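Local coordinates for programmed cell death 6-interacting protein (Homo sapiens, PDB 5WA1) that sorts cargo into the intralumenal vesicles of multivesicular bodies and acts in cytokinesis, its Bro1 domain binding ESCRT-III CHMP4 proteins, at residues Ala216-Phe221 with Ala267-Ile272. Sequence-based numbering, arbitrary orientation.
Sequences AQEVFF and AAKHCI
E218, on helix 202-226, and K269, on helix 262-287, are where the two helical backbones come nearest, with CA of E218 and CA of K269 still 9.3 Å apart. Two long side chains span this gap, and they make the whole contact between 216-221 and 267-272. The joined surface is small, 81 Å² over both sides, and it is buried.

E218 reaches across almost fully extended. Its CG lies anti to the backbone N (chi1 180°), and the chain stays straight to the carboxylate. K269 takes a bent path, with kinks at chi2 (-93°) and chi4 (89°). The two side chains meet at about a right angle.

The ammonium group of K269 forms a salt bridge with the carboxylate. K269 NZ donates to E218 OE1 at 3.0 Å, and OE1 accepts with its syn lone pair, the one on the side of the other oxygen. A second, weak bond runs from K269 NZ to E218 OE2 at 3.4 Å. The carboxylate is thus held through both oxygens, but unevenly. The end of the lysine chain also lies against it, with K269 CE 3.3 Å from E218 OE2.

K269 NZ also bonds to the carbonyl of T24, and the lysine makes a cation-pi contact with F25. F25 touches E218 as well, as does F245 of helix 231-252. Away from solvent the attraction between the charges is probably less screened, though both groups lose hydration.

On helix 202-226, F220 contacts the bound peptide, with an edge-to-face ring contact. The E218-K269 pair is a buried interhelical salt bridge. It ties together two non-consecutive helices of the helical Bro1 domain, within the region that interacts with CHMP4 proteins.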
loop_
_atom_site.group_PDB
_atom_site.type_symbol
_atom_site.label_atom_id
_atom_site.label_comp_id
_atom_site.label_asym_id
_atom_site.label_seq_id
_atom_site.Cartn_x
_atom_site.Cartn_y
_atom_site.Cartn_z
ATOM N N ALA A 216 0.218 -1.310 -6.361
ATOM C CA ALA A 216 0.743 -0.285 -7.258
ATOM C C ALA A 216 1.109 -0.881 -8.614
ATOM O O ALA A 216 0.770 -0.315 -9.658
ATOM C CB ALA A 216 1.957 0.399 -6.625
ATOM N N GLN A 217 1.802 -2.028 -8.618
ATOM C CA GLN A 217 2.145 -2.690 -9.880
ATOM C C GLN A 217 0.889 -3.107 -10.642
ATOM O O GLN A 217 0.830 -2.986 -11.874
ATOM C CB GLN A 217 3.048 -3.898 -9.616
ATOM C CG GLN A 217 3.444 -4.716 -10.866
ATOM C CD GLN A 217 4.464 -4.005 -11.760
ATOM O OE1 GLN A 217 5.130 -3.063 -11.334
ATOM N NE2 GLN A 217 4.590 -4.466 -13.011
ATOM N N GLU A 218 -0.135 -3.574 -9.928
ATOM C CA GLU A 218 -1.383 -3.929 -10.593
ATOM C C GLU A 218 -2.016 -2.726 -11.276
ATOM O O GLU A 218 -2.598 -2.851 -12.362
ATOM C CB GLU A 218 -2.360 -4.538 -9.587
ATOM C CG GLU A 218 -3.699 -4.937 -10.211
ATOM C CD GLU A 218 -4.679 -5.478 -9.180
ATOM O OE1 GLU A 218 -4.309 -5.543 -7.995
ATOM O OE2 GLU A 218 -5.813 -5.836 -9.553
ATOM N N VAL A 219 -1.937 -1.551 -10.642
ATOM C CA VAL A 219 -2.486 -0.346 -11.249
ATOM C C VAL A 219 -1.754 -0.025 -12.545
ATOM O O VAL A 219 -2.366 0.407 -13.527
ATOM C CB VAL A 219 -2.425 0.837 -10.254
ATOM C CG1 VAL A 219 -2.758 2.139 -10.964
ATOM C CG2 VAL A 219 -3.391 0.612 -9.103
ATOM N N PHE A 220 -0.432 -0.218 -12.571
ATOM C CA PHE A 220 0.295 0.006 -13.817
ATOM C C PHE A 220 -0.118 -0.990 -14.893
ATOM O O PHE A 220 -0.146 -0.641 -16.078
ATOM C CB PHE A 220 1.801 -0.064 -13.578
ATOM C CG PHE A 220 2.390 1.242 -13.138
ATOM C CD1 PHE A 220 2.823 2.167 -14.069
ATOM C CD2 PHE A 220 2.482 1.554 -11.794
ATOM C CE1 PHE A 220 3.351 3.379 -13.673
ATOM C CE2 PHE A 220 3.017 2.769 -11.383
ATOM C CZ PHE A 220 3.452 3.684 -12.328
ATOM N N PHE A 221 -0.447 -2.221 -14.500
ATOM C CA PHE A 221 -0.978 -3.183 -15.461
ATOM C C PHE A 221 -2.321 -2.708 -16.006
ATOM O O PHE A 221 -2.569 -2.766 -17.216
ATOM C CB PHE A 221 -1.087 -4.565 -14.798
ATOM C CG PHE A 221 -2.065 -5.489 -15.464
ATOM C CD1 PHE A 221 -1.693 -6.231 -16.576
ATOM C CD2 PHE A 221 -3.360 -5.612 -14.985
ATOM C CE1 PHE A 221 -2.605 -7.078 -17.200
ATOM C CE2 PHE A 221 -4.274 -6.447 -15.601
ATOM C CZ PHE A 221 -3.894 -7.182 -16.717
ATOM N N ALA A 267 -3.840 -14.607 -2.654
ATOM C CA ALA A 267 -3.718 -15.851 -3.416
ATOM C C ALA A 267 -4.448 -15.752 -4.754
ATOM O O ALA A 267 -3.912 -16.143 -5.803
ATOM C CB ALA A 267 -4.254 -17.016 -2.588
ATOM N N ALA A 268 -5.671 -15.218 -4.742
ATOM C CA ALA A 268 -6.423 -15.066 -5.980
ATOM C C ALA A 268 -5.704 -14.134 -6.951
ATOM O O ALA A 268 -5.558 -14.451 -8.137
ATOM C CB ALA A 268 -7.830 -14.551 -5.682
ATOM N N LYS A 269 -5.230 -12.986 -6.456
ATOM C CA LYS A 269 -4.568 -12.016 -7.324
ATOM C C LYS A 269 -3.257 -12.556 -7.886
ATOM O O LYS A 269 -2.900 -12.236 -9.024
ATOM C CB LYS A 269 -4.318 -10.708 -6.563
ATOM C CG LYS A 269 -5.560 -9.846 -6.358
ATOM C CD LYS A 269 -5.727 -8.817 -7.447
ATOM C CE LYS A 269 -6.919 -7.902 -7.162
ATOM N NZ LYS A 269 -6.507 -6.736 -6.342
ATOM N N HIS A 270 -2.530 -13.361 -7.116
ATOM C CA HIS A 270 -1.349 -14.044 -7.640
ATOM C C HIS A 270 -1.708 -14.887 -8.868
ATOM O O HIS A 270 -1.066 -14.780 -9.924
ATOM C CB HIS A 270 -0.740 -14.902 -6.530
ATOM C CG HIS A 270 0.389 -15.786 -6.974
ATOM N ND1 HIS A 270 1.576 -15.294 -7.478
ATOM C CD2 HIS A 270 0.519 -17.135 -6.959
ATOM C CE1 HIS A 270 2.384 -16.300 -7.760
ATOM N NE2 HIS A 270 1.766 -17.428 -7.457
ATOM N N CYS A 271 -2.775 -15.678 -8.769
ATOM C CA CYS A 271 -3.176 -16.521 -9.895
ATOM C C CYS A 271 -3.808 -15.711 -11.021
ATOM O O CYS A 271 -3.614 -16.035 -12.202
ATOM C CB CYS A 271 -4.135 -17.610 -9.418
ATOM S SG CYS A 271 -3.406 -18.780 -8.259
ATOM N N ILE A 272 -4.597 -14.678 -10.693
ATOM C CA ILE A 272 -5.192 -13.853 -11.738
ATOM C C ILE A 272 -4.107 -13.139 -12.524
ATOM O O ILE A 272 -4.203 -12.993 -13.748
ATOM C CB ILE A 272 -6.204 -12.850 -11.150
ATOM C CG1 ILE A 272 -7.462 -13.570 -10.671
ATOM C CG2 ILE A 272 -6.570 -11.763 -12.189
ATOM C CD1 ILE A 272 -8.305 -12.733 -9.697
#